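Local coordinates for acetyl-CoA hydrolase/transferase family protein (Porphyromonas gingivalis, PDB 2NVV) that binds zinc and probably transfers coenzyme A to and from acetate or hydrolyses acetyl-CoA, through a glutamyl-CoA thioester intermediate, at residues Asn31-Pro36 against Gly64-Gly69; Met57-Ser62 against Arg80-Ser85. All coordinates share one frame; numbering follows the deposited sequence.

Contact 1. Residues Asn31-Pro36 against Gly64-Gly69; sequences NPKVVP and GARLDG
The CA atoms of Lys33 and Arg66 are 5.8 Å apart and those of Pro36 and Leu67 5.6 Å, whereas the CA atoms of Asn31 and Gly64 stand 7.5 Å apart. In the parallel Rossmann-like sheet of the N-terminal half, residues 31-36 lead from strand 20-23 into helix 35-47, and residues 64-69 lead into helix 65-73, which follows strand 55-58. The contact therefore joins the beginnings of the helices of two successive beta-alpha-beta units. No direct hydrogen bond crosses it. Leu67 carries the apolar part: its CG lies anti to the backbone N (chi1 -160°), which swings the CD2 branch toward the other segment and in among two prolines. Leu67 CD2 meets Pro32 CG at 3.7 Å and, on the second ring, Pro36 CG at 3.6 Å. The inner side of this leucine continues onto Phe23 of strand 20-23 and Met57 of strand 55-58, tying the contact to the sheet beneath. At the more exposed end Arg66, bent at its third torsion, spreads its guanidinium beside Lys33. Lys33 CB sits 3.8 Å above the Arg66 guanidinium plane, over its centre, so the lysine touches with the aliphatic part of its chain while the ammonium group is carried off to the far side. The two charges consequently stay apart, and each has its own carboxylate: Lys33 NZ pairs with Glu126 and Arg66 NH2 with Glu214. Within its own segment Lys33 NZ also donates to Asn31 O at 2.9 Å, in the carbonyl plane. A water bridges the backbones, donating to Pro32 O at 3.0 Å and accepting a weak bond from Gly64 N.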
ATOM      1  N   ASN A  31      25.216   4.432  12.104  1.00  7.16           N
ATOM      2  CA  ASN A  31      25.656   5.435  11.141  1.00  6.39           C
ATOM      3  C   ASN A  31      27.045   5.983  11.412  1.00  6.48           C
ATOM      4  O   ASN A  31      27.475   6.072  12.561  1.00  6.39           O
ATOM      5  CB  ASN A  31      24.682   6.613  11.142  1.00  6.39           C
ATOM      6  CG  ASN A  31      23.532   6.425  10.190  1.00  6.93           C
ATOM      7  OD1 ASN A  31      23.643   6.696   8.997  1.00  7.10           O
ATOM      8  ND2 ASN A  31      22.419   5.947  10.709  1.00  8.28           N
ATOM      9  N   PRO A  32      27.772   6.362  10.347  1.00  6.67           N
ATOM     10  CA  PRO A  32      29.114   6.917  10.505  1.00  6.44           C
ATOM     11  C   PRO A  32      28.956   8.260  11.236  1.00  7.78           C
ATOM     12  O   PRO A  32      27.981   8.973  11.002  1.00  6.39           O
ATOM     13  CB  PRO A  32      29.591   7.061   9.060  1.00  6.39           C
ATOM     14  CG  PRO A  32      28.312   7.278   8.303  1.00  6.75           C
ATOM     15  CD  PRO A  32      27.425   6.247   8.922  1.00  6.39           C
ATOM     16  N   LYS A  33      29.907   8.598  12.110  1.00  7.54           N
ATOM     17  CA  LYS A  33      29.823   9.824  12.900  1.00  7.41           C
ATOM     18  C   LYS A  33      30.954  10.851  12.756  1.00  7.98           C
ATOM     19  O   LYS A  33      30.821  11.991  13.216  1.00  8.18           O
ATOM     20  CB  LYS A  33      29.699   9.444  14.376  1.00  7.05           C
ATOM     21  CG  LYS A  33      28.555   8.517  14.677  1.00  6.84           C
ATOM     22  CD  LYS A  33      28.726   7.874  16.042  1.00  8.07           C
ATOM     23  CE  LYS A  33      27.544   6.972  16.387  1.00 10.41           C
ATOM     24  NZ  LYS A  33      27.432   5.802  15.490  1.00 10.50           N
ATOM     25  N   VAL A  34      32.063  10.470  12.131  1.00  7.91           N
ATOM     26  CA  VAL A  34      33.173  11.408  12.011  1.00  7.59           C
ATOM     27  C   VAL A  34      33.565  11.785  10.570  1.00  7.92           C
ATOM     28  O   VAL A  34      34.016  12.903  10.305  1.00  7.74           O
ATOM     29  CB  VAL A  34      34.408  10.870  12.791  1.00  8.16           C
ATOM     30  CG1 VAL A  34      35.087   9.778  12.004  1.00  9.67           C
ATOM     31  CG2 VAL A  34      35.374  12.002  13.105  1.00  9.47           C
ATOM     32  N   VAL A  35      33.370  10.872   9.633  1.00  7.91           N
ATOM     33  CA  VAL A  35      33.713  11.174   8.257  1.00  6.51           C
ATOM     34  C   VAL A  35      32.766  12.187   7.603  1.00  6.58           C
ATOM     35  O   VAL A  35      33.216  13.131   6.953  1.00  6.43           O
ATOM     36  CB  VAL A  35      33.771   9.894   7.402  1.00  6.39           C
ATOM     37  CG1 VAL A  35      33.990  10.260   5.923  1.00  7.31           C
ATOM     38  CG2 VAL A  35      34.906   9.011   7.890  1.00  6.39           C
ATOM     39  N   PRO A  36      31.438  12.002   7.752  1.00  6.39           N
ATOM     40  CA  PRO A  36      30.535  12.977   7.122  1.00  6.85           C
ATOM     41  C   PRO A  36      30.818  14.440   7.497  1.00  6.85           C
ATOM     42  O   PRO A  36      30.600  15.347   6.690  1.00  6.39           O
ATOM     43  CB  PRO A  36      29.143  12.497   7.548  1.00  6.39           C
ATOM     44  CG  PRO A  36      29.401  11.614   8.729  1.00  6.97           C
ATOM     45  CD  PRO A  36      30.673  10.917   8.389  1.00  6.39           C
ATOM     46  N   GLY A  64      22.302  10.827  12.560  1.00  9.00           N
ATOM     47  CA  GLY A  64      22.533  11.812  13.613  1.00  9.58           C
ATOM     48  C   GLY A  64      22.617  13.245  13.104  1.00 10.31           C
ATOM     49  O   GLY A  64      22.389  13.521  11.917  1.00 10.89           O
ATOM     50  N   ALA A  65      22.937  14.169  14.000  1.00  9.05           N
ATOM     51  CA  ALA A  65      23.088  15.564  13.612  1.00  9.02           C
ATOM     52  C   ALA A  65      24.475  15.694  12.973  1.00  8.84           C
ATOM     53  O   ALA A  65      24.790  16.690  12.322  1.00 10.60           O
ATOM     54  CB  ALA A  65      22.981  16.459  14.842  1.00  7.35           C
ATOM     55  N   ARG A  66      25.300  14.667  13.168  1.00  8.65           N
ATOM     56  CA  ARG A  66      26.663  14.647  12.640  1.00  7.82           C
ATOM     57  C   ARG A  66      26.717  13.988  11.272  1.00  7.62           C
ATOM     58  O   ARG A  66      27.772  13.556  10.814  1.00  7.14           O
ATOM     59  CB  ARG A  66      27.564  13.912  13.625  1.00  8.58           C
ATOM     60  CG  ARG A  66      27.375  14.429  15.031  1.00  9.26           C
ATOM     61  CD  ARG A  66      27.686  13.372  16.043  1.00 11.46           C
ATOM     62  NE  ARG A  66      29.112  13.153  16.166  1.00 13.75           N
ATOM     63  CZ  ARG A  66      29.643  12.227  16.948  1.00 14.65           C
ATOM     64  NH1 ARG A  66      28.848  11.436  17.669  1.00 15.05           N
ATOM     65  NH2 ARG A  66      30.961  12.103  17.015  1.00 14.93           N
ATOM     66  N   LEU A  67      25.558  13.923  10.630  1.00  7.60           N
ATOM     67  CA  LEU A  67      25.419  13.340   9.312  1.00  6.94           C
ATOM     68  C   LEU A  67      24.572  14.339   8.512  1.00  6.96           C
ATOM     69  O   LEU A  67      25.110  15.206   7.810  1.00  7.88           O
ATOM     70  CB  LEU A  67      24.704  11.992   9.411  1.00  7.22           C
ATOM     71  CG  LEU A  67      24.816  10.940   8.293  1.00  8.50           C
ATOM     72  CD1 LEU A  67      24.764  11.598   6.909  1.00  6.88           C
ATOM     73  CD2 LEU A  67      26.086  10.171   8.467  1.00 10.14           C
ATOM     74  N   ASP A  68      23.252  14.232   8.630  1.00  7.39           N
ATOM     75  CA  ASP A  68      22.360  15.134   7.911  1.00  7.33           C
ATOM     76  C   ASP A  68      22.545  16.567   8.387  1.00  8.01           C
ATOM     77  O   ASP A  68      22.603  17.497   7.596  1.00  8.35           O
ATOM     78  CB  ASP A  68      20.897  14.742   8.126  1.00  8.37           C
ATOM     79  CG  ASP A  68      20.497  13.523   7.342  1.00  8.95           C
ATOM     80  OD1 ASP A  68      20.884  13.430   6.162  1.00  9.97           O
ATOM     81  OD2 ASP A  68      19.777  12.668   7.902  1.00  9.96           O
ATOM     82  N   GLY A  69      22.619  16.742   9.697  1.00  7.88           N
ATOM     83  CA  GLY A  69      22.782  18.075  10.241  1.00  7.47           C
ATOM     84  C   GLY A  69      23.985  18.808   9.689  1.00  6.40           C
ATOM     85  O   GLY A  69      23.853  19.867   9.074  1.00  6.39           O
TER
HETATM   86  O   HOH W   1      25.616  10.136  12.508  1.00  3.49           O

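Contact 2. Residues Met57-Ser62 against Arg80-Ser85; sequences MFTGAS and RTPYQS
With CG of Arg80 anti to the backbone N (chi1 179°) and the chain turned at its second torsion (chi2 79°), the guanidinium swings forward past the end of its strand to lie under Thr59. The first torsion of Thr59 sets OG1 between backbone N and carbonyl carbon and directs CG2 over the Arg80 guanidinium, 3.6 Å above the centre of the plane; the opposite face carries Gln84 CB, nearer its margin than its middle. Arg80 NH1 donates to Ala61 O at 3.1 Å, the oxygen near the guanidinium plane and the N-H...O angle 149°. Thr59 OG1 also donates to Ala61 O, at 2.7 Å and in the carbonyl plane, so two donors grip this buried carbonyl. Arg80 NH1 also reaches Tyr83 O weakly, and Arg80 NE forms a salt bridge with Asp68 of helix 65-73. Met57 and Phe58, and Arg80 and Thr81, end strands 55-58 and 77-81, the two parallel strands of a beta-alpha-beta unit. Their pairing closes with Thr81 N to Met57 O at 3.1 Å and Thr59 N to Thr81 O at 3.0 Å, just before the cis peptide at Pro82. On the sheet face of Met57 and Arg80, the selenomethionine crosses the arginine chain, its CB 3.7 Å from Arg80 CD. Beyond the strands the loops keep together: Ser62 N lies at the edge of the Tyr83 ring, near its plane and 3.6 Å from CD2, and Ser62 CB meets Ser85 CB at 3.6 Å.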
HETATM    1  N   MSE A  57      22.479  11.548  -1.442  1.00  7.62           N
HETATM    2  CA  MSE A  57      22.498  10.757  -0.220  1.00  9.36           C
HETATM    3  C   MSE A  57      21.430   9.684  -0.119  1.00  8.76           C
HETATM    4  O   MSE A  57      20.242   9.970  -0.203  1.00  7.92           O
HETATM    5  CB  MSE A  57      22.367  11.684   0.984  1.00 10.96           C
HETATM    6  CG  MSE A  57      23.462  12.720   1.095  1.00 14.67           C
HETATM    7 SE   MSE A  57      23.126  13.990   2.524  1.00 22.46          SE
HETATM    8  CE  MSE A  57      23.223  12.765   4.021  1.00 19.48           C
ATOM      9  N   PHE A  58      21.869   8.449   0.072  1.00  7.39           N
ATOM     10  CA  PHE A  58      20.973   7.304   0.242  1.00  6.39           C
ATOM     11  C   PHE A  58      21.279   6.793   1.649  1.00  6.39           C
ATOM     12  O   PHE A  58      22.440   6.487   1.956  1.00  6.39           O
ATOM     13  CB  PHE A  58      21.296   6.160  -0.735  1.00  6.39           C
ATOM     14  CG  PHE A  58      21.135   6.503  -2.197  1.00  6.39           C
ATOM     15  CD1 PHE A  58      22.252   6.592  -3.034  1.00  6.39           C
ATOM     16  CD2 PHE A  58      19.868   6.670  -2.752  1.00  6.39           C
ATOM     17  CE1 PHE A  58      22.112   6.836  -4.400  1.00  6.65           C
ATOM     18  CE2 PHE A  58      19.710   6.916  -4.118  1.00  7.17           C
ATOM     19  CZ  PHE A  58      20.836   7.000  -4.948  1.00  6.42           C
ATOM     20  N   THR A  59      20.262   6.702   2.502  1.00  7.13           N
ATOM     21  CA  THR A  59      20.454   6.200   3.862  1.00  6.39           C
ATOM     22  C   THR A  59      19.379   5.154   4.171  1.00  6.39           C
ATOM     23  O   THR A  59      18.514   4.879   3.344  1.00  6.39           O
ATOM     24  CB  THR A  59      20.331   7.335   4.903  1.00  6.39           C
ATOM     25  OG1 THR A  59      18.980   7.827   4.919  1.00  6.83           O
ATOM     26  CG2 THR A  59      21.260   8.466   4.572  1.00  6.39           C
ATOM     27  N   GLY A  60      19.444   4.561   5.358  1.00  6.39           N
ATOM     28  CA  GLY A  60      18.438   3.585   5.740  1.00  6.39           C
ATOM     29  C   GLY A  60      17.217   4.379   6.137  1.00  6.39           C
ATOM     30  O   GLY A  60      16.152   4.260   5.528  1.00  6.39           O
ATOM     31  N   ALA A  61      17.405   5.212   7.158  1.00  6.39           N
ATOM     32  CA  ALA A  61      16.362   6.092   7.665  1.00  6.42           C
ATOM     33  C   ALA A  61      17.057   7.370   8.149  1.00  6.39           C
ATOM     34  O   ALA A  61      17.886   7.938   7.425  1.00  6.39           O
ATOM     35  CB  ALA A  61      15.612   5.420   8.796  1.00  6.39           C
ATOM     36  N   SER A  62      16.728   7.808   9.364  1.00  6.39           N
ATOM     37  CA  SER A  62      17.317   9.004   9.947  1.00  6.39           C
ATOM     38  C   SER A  62      18.774   8.771  10.335  1.00  6.93           C
ATOM     39  O   SER A  62      19.226   7.635  10.505  1.00  8.31           O
ATOM     40  CB  SER A  62      16.518   9.453  11.170  1.00  6.69           C
ATOM     41  OG  SER A  62      16.431   8.414  12.123  1.00  8.53           O
ATOM     42  N   ARG A  80      18.273  13.825  -1.262  1.00  7.60           N
ATOM     43  CA  ARG A  80      18.209  12.964  -0.085  1.00  6.39           C
ATOM     44  C   ARG A  80      17.047  11.961  -0.091  1.00  6.39           C
ATOM     45  O   ARG A  80      15.929  12.287  -0.501  1.00  6.39           O
ATOM     46  CB  ARG A  80      18.105  13.852   1.160  1.00  6.39           C
ATOM     47  CG  ARG A  80      17.997  13.115   2.475  1.00  6.39           C
ATOM     48  CD  ARG A  80      19.349  12.620   2.941  1.00  6.39           C
ATOM     49  NE  ARG A  80      19.260  12.088   4.298  1.00  6.39           N
ATOM     50  CZ  ARG A  80      18.604  10.984   4.630  1.00  6.39           C
ATOM     51  NH1 ARG A  80      18.564  10.586   5.897  1.00  6.39           N
ATOM     52  NH2 ARG A  80      18.003  10.273   3.695  1.00  6.39           N
ATOM     53  N   THR A  81      17.330  10.747   0.381  1.00  6.39           N
ATOM     54  CA  THR A  81      16.345   9.665   0.479  1.00  6.39           C
ATOM     55  C   THR A  81      16.818   8.671   1.536  1.00  6.93           C
ATOM     56  O   THR A  81      18.017   8.522   1.765  1.00  6.39           O
ATOM     57  CB  THR A  81      16.193   8.867  -0.826  1.00  6.65           C
ATOM     58  OG1 THR A  81      16.843   9.553  -1.896  1.00 10.06           O
ATOM     59  CG2 THR A  81      14.731   8.687  -1.164  1.00  6.39           C
ATOM     60  N   PRO A  82      15.886   7.931   2.151  1.00  6.91           N
ATOM     61  CA  PRO A  82      14.448   7.976   1.908  1.00  6.39           C
ATOM     62  C   PRO A  82      13.657   8.569   3.080  1.00  6.39           C
ATOM     63  O   PRO A  82      12.464   8.865   2.951  1.00  6.39           O
ATOM     64  CB  PRO A  82      14.125   6.514   1.674  1.00  6.39           C
ATOM     65  CG  PRO A  82      14.959   5.850   2.743  1.00  6.39           C
ATOM     66  CD  PRO A  82      16.259   6.653   2.787  1.00  6.39           C
ATOM     67  N   TYR A  83      14.333   8.749   4.212  1.00  6.39           N
ATOM     68  CA  TYR A  83      13.718   9.280   5.417  1.00  6.39           C
ATOM     69  C   TYR A  83      14.753  10.114   6.163  1.00  6.39           C
ATOM     70  O   TYR A  83      15.933   9.754   6.201  1.00  6.59           O
ATOM     71  CB  TYR A  83      13.267   8.119   6.311  1.00  6.39           C
ATOM     72  CG  TYR A  83      12.555   8.504   7.593  1.00  6.39           C
ATOM     73  CD1 TYR A  83      11.161   8.552   7.655  1.00  6.61           C
ATOM     74  CD2 TYR A  83      13.269   8.792   8.754  1.00  6.39           C
ATOM     75  CE1 TYR A  83      10.498   8.870   8.845  1.00  6.39           C
ATOM     76  CE2 TYR A  83      12.622   9.114   9.938  1.00  6.39           C
ATOM     77  CZ  TYR A  83      11.241   9.149   9.983  1.00  6.39           C
ATOM     78  OH  TYR A  83      10.594   9.446  11.166  1.00  6.39           O
ATOM     79  N   GLN A  84      14.320  11.235   6.741  1.00  6.39           N
ATOM     80  CA  GLN A  84      15.217  12.077   7.521  1.00  6.39           C
ATOM     81  C   GLN A  84      14.495  12.545   8.770  1.00  7.07           C
ATOM     82  O   GLN A  84      13.273  12.436   8.876  1.00  6.39           O
ATOM     83  CB  GLN A  84      15.730  13.288   6.714  1.00  6.39           C
ATOM     84  CG  GLN A  84      14.686  14.277   6.199  1.00  6.39           C
ATOM     85  CD  GLN A  84      14.069  15.130   7.293  1.00  6.79           C
ATOM     86  OE1 GLN A  84      14.777  15.665   8.167  1.00  6.39           O
ATOM     87  NE2 GLN A  84      12.742  15.282   7.244  1.00  6.40           N
ATOM     88  N   SER A  85      15.265  13.057   9.721  1.00  7.77           N
ATOM     89  CA  SER A  85      14.715  13.525  10.975  1.00  8.81           C
ATOM     90  C   SER A  85      15.642  14.532  11.677  1.00  9.62           C
ATOM     91  O   SER A  85      15.828  14.481  12.886  1.00 11.54           O
ATOM     92  CB  SER A  85      14.451  12.316  11.869  1.00  7.51           C
ATOM     93  OG  SER A  85      14.026  12.738  13.144  1.00  9.85           O
TER

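In the fold
The centres of contacts 1 and 2 are 12 Å apart, and their segments alternate along the chain (31-36, 57-62, 64-69, 80-85). That they also meet through side chains is shown by the 2.8 Å between Asp68 OD1 of contact 1 and Arg80 NE of contact 2, a carboxylate that probably helps fix the turn of the guanidinium, and by the 3.5 Å between Leu67 CD1 and Met57 CE. Only contact 2 approaches the predicted active site. The side chain of Ala61 is about 6 Å from that of Glu284, the predicted thioester-forming residue, and that of Tyr83 about 3 Å from that of Asn374, predicted to bind CoA. Contact 1 lies away from the annotated sites.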